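Local coordinates for protein formyltransferase PseJ (Anoxybacillus kamchatkensis G10, PDB 6EDK) that belongs to the formyltransferase family and has a mixed beta-sheet flanked by helices and a ligand pocket, at residues I133-Y141 against L154-Y165. Residues are numbered along the deposited sequence; the frame is centred on the assembly and turned at random.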
loop_
_atom_site.group_PDB
_atom_site.type_symbol
_atom_site.label_atom_id
_atom_site.label_comp_id
_atom_site.label_asym_id
_atom_site.label_seq_id
_atom_site.Cartn_x
_atom_site.Cartn_y
_atom_site.Cartn_z
ATOM N N ILE A 133 11.721 -2.219 0.649
ATOM C CA ILE A 133 10.998 -2.353 -0.615
ATOM C C ILE A 133 11.187 -3.749 -1.178
ATOM O O ILE A 133 12.324 -4.263 -1.264
ATOM C CB ILE A 133 11.469 -1.292 -1.630
ATOM C CG1 ILE A 133 11.073 0.090 -1.147
ATOM C CG2 ILE A 133 10.793 -1.646 -2.987
ATOM C CD1 ILE A 133 11.616 1.255 -2.077
ATOM N N ILE A 134 10.068 -4.370 -1.585
ATOM C CA ILE A 134 10.079 -5.691 -2.196
ATOM C C ILE A 134 10.020 -5.597 -3.713
ATOM O O ILE A 134 10.897 -6.135 -4.404
ATOM C CB ILE A 134 8.916 -6.558 -1.653
ATOM C CG1 ILE A 134 9.158 -6.879 -0.164
ATOM C CG2 ILE A 134 8.774 -7.811 -2.412
ATOM C CD1 ILE A 134 7.861 -7.213 0.624
ATOM N N VAL A 135 9.011 -4.893 -4.228
ATOM C CA VAL A 135 8.913 -4.595 -5.659
ATOM C C VAL A 135 8.129 -3.311 -5.837
ATOM O O VAL A 135 7.262 -2.993 -5.033
ATOM C CB VAL A 135 8.197 -5.675 -6.473
ATOM C CG1 VAL A 135 9.074 -6.903 -6.530
ATOM C CG2 VAL A 135 6.837 -6.043 -5.865
ATOM N N GLN A 136 8.415 -2.592 -6.921
ATOM C CA GLN A 136 7.653 -1.400 -7.225
ATOM C C GLN A 136 7.431 -1.347 -8.723
ATOM O O GLN A 136 8.069 -2.088 -9.487
ATOM C CB GLN A 136 8.402 -0.081 -6.849
ATOM C CG GLN A 136 9.373 -0.130 -5.798
ATOM C CD GLN A 136 10.029 1.224 -5.574
ATOM O OE1 GLN A 136 11.183 1.478 -5.981
ATOM N NE2 GLN A 136 9.268 2.102 -4.994
ATOM N N ARG A 137 6.530 -0.433 -9.138
ATOM C CA ARG A 137 6.308 -0.209 -10.572
ATOM C C ARG A 137 5.936 1.211 -10.838
ATOM O O ARG A 137 5.087 1.771 -10.155
ATOM C CB ARG A 137 5.223 -1.159 -11.101
ATOM C CG ARG A 137 4.983 -1.000 -12.570
ATOM C CD ARG A 137 4.222 -2.181 -13.089
ATOM N NE ARG A 137 5.089 -3.364 -12.893
ATOM C CZ ARG A 137 4.693 -4.624 -13.086
ATOM N NH1 ARG A 137 3.449 -4.900 -13.522
ATOM N NH2 ARG A 137 5.526 -5.598 -12.902
ATOM N N GLU A 138 6.510 1.790 -11.887
ATOM C CA GLU A 138 6.067 3.147 -12.223
ATOM C C GLU A 138 4.757 3.075 -13.013
ATOM O O GLU A 138 4.475 2.104 -13.701
ATOM C CB GLU A 138 7.156 3.870 -13.083
ATOM C CG GLU A 138 6.780 5.290 -13.406
ATOM C CD GLU A 138 7.762 6.000 -14.365
ATOM O OE1 GLU A 138 8.412 5.313 -15.134
ATOM O OE2 GLU A 138 7.798 7.250 -14.333
ATOM N N VAL A 139 3.917 4.082 -12.851
ATOM C CA VAL A 139 2.639 4.178 -13.536
ATOM C C VAL A 139 2.572 5.583 -14.110
ATOM O O VAL A 139 2.493 6.551 -13.350
ATOM C CB VAL A 139 1.444 3.930 -12.587
ATOM C CG1 VAL A 139 0.140 4.160 -13.272
ATOM C CG2 VAL A 139 1.504 2.503 -12.004
ATOM N N THR A 140 2.542 5.667 -15.406
ATOM C CA THR A 140 2.438 6.941 -16.091
ATOM C C THR A 140 0.982 7.366 -16.239
ATOM O O THR A 140 0.034 6.626 -16.012
ATOM C CB THR A 140 3.106 6.874 -17.469
ATOM O OG1 THR A 140 2.603 5.715 -18.163
ATOM C CG2 THR A 140 4.642 6.804 -17.297
ATOM N N TYR A 141 0.815 8.613 -16.615
ATOM C CA TYR A 141 -0.501 9.175 -16.793
ATOM C C TYR A 141 -0.553 9.863 -18.153
ATOM O O TYR A 141 0.454 9.996 -18.849
ATOM C CB TYR A 141 -0.814 10.165 -15.727
ATOM C CG TYR A 141 0.034 11.382 -15.740
ATOM C CD1 TYR A 141 1.318 11.365 -15.219
ATOM C CD2 TYR A 141 -0.413 12.556 -16.333
ATOM C CE1 TYR A 141 2.112 12.511 -15.218
ATOM C CE2 TYR A 141 0.358 13.691 -16.316
ATOM C CZ TYR A 141 1.614 13.672 -15.780
ATOM O OH TYR A 141 2.366 14.829 -15.800
ATOM N N LEU A 154 -3.728 3.035 -10.572
ATOM C CA LEU A 154 -2.813 2.603 -9.530
ATOM C C LEU A 154 -3.383 1.373 -8.818
ATOM O O LEU A 154 -2.656 0.423 -8.540
ATOM C CB LEU A 154 -2.612 3.730 -8.499
ATOM C CG LEU A 154 -1.898 4.974 -9.055
ATOM C CD1 LEU A 154 -2.034 6.044 -7.940
ATOM C CD2 LEU A 154 -0.457 4.743 -9.360
ATOM N N THR A 155 -4.682 1.395 -8.531
ATOM C CA THR A 155 -5.311 0.259 -7.819
ATOM C C THR A 155 -5.178 -1.035 -8.629
ATOM O O THR A 155 -4.782 -2.084 -8.106
ATOM C CB THR A 155 -6.790 0.594 -7.555
ATOM O OG1 THR A 155 -6.805 1.622 -6.552
ATOM C CG2 THR A 155 -7.517 -0.613 -7.077
ATOM N N GLN A 156 -5.472 -0.969 -9.923
ATOM C CA GLN A 156 -5.308 -2.149 -10.757
ATOM C C GLN A 156 -3.872 -2.588 -10.863
ATOM O O GLN A 156 -3.565 -3.790 -10.872
ATOM C CB GLN A 156 -5.851 -1.852 -12.189
ATOM C CG GLN A 156 -7.363 -1.673 -12.247
ATOM C CD GLN A 156 -8.159 -2.844 -11.594
ATOM O OE1 GLN A 156 -7.995 -3.994 -11.962
ATOM N NE2 GLN A 156 -9.013 -2.516 -10.611
ATOM N N THR A 157 -2.953 -1.635 -10.966
ATOM C CA THR A 157 -1.548 -1.979 -11.072
ATOM C C THR A 157 -0.980 -2.622 -9.797
ATOM O O THR A 157 -0.235 -3.601 -9.878
ATOM C CB THR A 157 -0.730 -0.732 -11.423
ATOM O OG1 THR A 157 -1.254 -0.095 -12.616
ATOM C CG2 THR A 157 0.712 -1.040 -11.636
ATOM N N ILE A 158 -1.317 -2.106 -8.629
ATOM C CA ILE A 158 -0.707 -2.745 -7.436
ATOM C C ILE A 158 -1.325 -4.158 -7.181
ATOM O O ILE A 158 -0.629 -5.054 -6.724
ATOM C CB ILE A 158 -0.867 -1.871 -6.184
ATOM C CG1 ILE A 158 0.091 -2.362 -5.073
ATOM C CG2 ILE A 158 -2.335 -1.753 -5.701
ATOM C CD1 ILE A 158 0.363 -1.333 -4.006
ATOM N N GLU A 159 -2.616 -4.349 -7.475
ATOM C CA GLU A 159 -3.261 -5.675 -7.359
ATOM C C GLU A 159 -2.643 -6.613 -8.346
ATOM O O GLU A 159 -2.306 -7.736 -8.009
ATOM C CB GLU A 159 -4.744 -5.534 -7.535
ATOM C CG GLU A 159 -5.386 -4.609 -6.451
ATOM C CD GLU A 159 -6.838 -4.276 -6.636
ATOM O OE1 GLU A 159 -7.472 -4.724 -7.623
ATOM O OE2 GLU A 159 -7.415 -3.529 -5.776
ATOM N N LYS A 160 -2.389 -6.144 -9.578
ATOM C CA LYS A 160 -1.637 -6.969 -10.518
ATOM C C LYS A 160 -0.253 -7.309 -10.018
ATOM O O LYS A 160 0.207 -8.438 -10.163
ATOM C CB LYS A 160 -1.573 -6.210 -11.851
ATOM C CG LYS A 160 -0.967 -6.982 -12.984
ATOM C CD LYS A 160 -0.923 -6.191 -14.319
ATOM C CE LYS A 160 -0.250 -7.074 -15.372
ATOM N NZ LYS A 160 0.312 -6.282 -16.500
ATOM N N LEU A 161 0.497 -6.316 -9.536
ATOM C CA LEU A 161 1.870 -6.535 -9.109
ATOM C C LEU A 161 1.919 -7.529 -7.947
ATOM O O LEU A 161 2.800 -8.398 -7.877
ATOM C CB LEU A 161 2.459 -5.176 -8.647
ATOM C CG LEU A 161 3.916 -5.123 -8.218
ATOM C CD1 LEU A 161 4.868 -5.412 -9.373
ATOM C CD2 LEU A 161 4.273 -3.757 -7.608
ATOM N N PHE A 162 0.929 -7.431 -7.073
ATOM C CA PHE A 162 0.874 -8.358 -5.922
ATOM C C PHE A 162 0.690 -9.793 -6.417
ATOM O O PHE A 162 1.420 -10.726 -6.022
ATOM C CB PHE A 162 -0.276 -7.979 -5.026
ATOM C CG PHE A 162 -0.465 -9.011 -3.927
ATOM C CD1 PHE A 162 0.420 -9.078 -2.920
ATOM C CD2 PHE A 162 -1.449 -9.955 -4.073
ATOM C CE1 PHE A 162 0.286 -10.097 -1.949
ATOM C CE2 PHE A 162 -1.563 -10.994 -3.113
ATOM C CZ PHE A 162 -0.677 -11.009 -2.108
ATOM N N MET A 163 -0.310 -9.981 -7.275
ATOM C CA MET A 163 -0.593 -11.361 -7.754
ATOM C C MET A 163 0.541 -11.871 -8.596
ATOM O O MET A 163 0.821 -13.084 -8.591
ATOM C CB MET A 163 -1.895 -11.402 -8.550
ATOM C CG MET A 163 -3.151 -11.160 -7.712
ATOM S SD MET A 163 -4.815 -11.401 -8.413
ATOM C CE MET A 163 -4.901 -9.974 -9.512
ATOM N N GLU A 164 1.200 -10.974 -9.364
ATOM C CA GLU A 164 2.347 -11.417 -10.145
ATOM C C GLU A 164 3.463 -11.929 -9.268
ATOM O O GLU A 164 4.120 -12.925 -9.627
ATOM C CB GLU A 164 2.870 -10.294 -11.032
ATOM C CG GLU A 164 4.120 -10.609 -11.816
ATOM C CD GLU A 164 4.501 -9.454 -12.733
ATOM O OE1 GLU A 164 3.697 -8.476 -12.836
ATOM O OE2 GLU A 164 5.560 -9.556 -13.370
ATOM N N TYR A 165 3.685 -11.310 -8.114
ATOM C CA TYR A 165 4.869 -11.662 -7.312
ATOM C C TYR A 165 4.550 -12.501 -6.075
ATOM O O TYR A 165 5.464 -13.041 -5.458
ATOM C CB TYR A 165 5.639 -10.403 -6.884
ATOM C CG TYR A 165 6.488 -9.833 -7.988
ATOM C CD1 TYR A 165 7.763 -10.289 -8.226
ATOM C CD2 TYR A 165 5.987 -8.864 -8.840
ATOM C CE1 TYR A 165 8.532 -9.792 -9.244
ATOM C CE2 TYR A 165 6.809 -8.316 -9.901
ATOM C CZ TYR A 165 8.079 -8.815 -10.069
ATOM O OH TYR A 165 8.912 -8.351 -11.076
#
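Arg137 and Glu164 form a weak, loose salt bridge at the solvent-facing side of the contact, with Arg137 NH2 3.4 Å from Glu164 OE1. The two side chains meet at about a right angle, guanidinium and carboxylate planes 57° apart, so the groups do not pair flat. Arg137 sends CG anti to its own N and bends at chi3, which swings the guanidinium along the helix surface. One face of it rests on Leu161, whose CD1 lies 3.6 Å from Arg137 NH2, while Arg137 CD passes Thr157 CG2. Lys160 approaches the same group, its NZ 4.5 Å from Arg137 NH1, a proximity that the carboxylate of Glu164 probably eases.

Two residues before Arg137 along the strand, Val135 splits its two methyls between neighbours. CG1 sits over the middle of the Tyr165 ring, 3.9 Å from the centroid and 8° off the normal, a CH-pi contact; CG2 packs against Leu161 CD2. At the other end Val139 CG2 meets Thr157 CG2 tip to tip at 3.6 Å, and Val139 CB lies 3.8 Å from Leu154 CD2. Thr157 OG1 hydrogen-bonds to Arg153 O one turn earlier in the helix, while its methyl faces the strand.

Val135 and Arg137 of the strand, and Val139 just beyond its end, all point their side chains toward the helix, in the alternation of an extended chain. Ile134 and Val135 form a classic beta bulge opposite Ile121. Strand 133-138, at the sheet's margin, runs roughly antiparallel, at 144°, to the 154-165 part of helix 147-169, which packs across the mixed sheet in this alpha/beta formyltransferase fold.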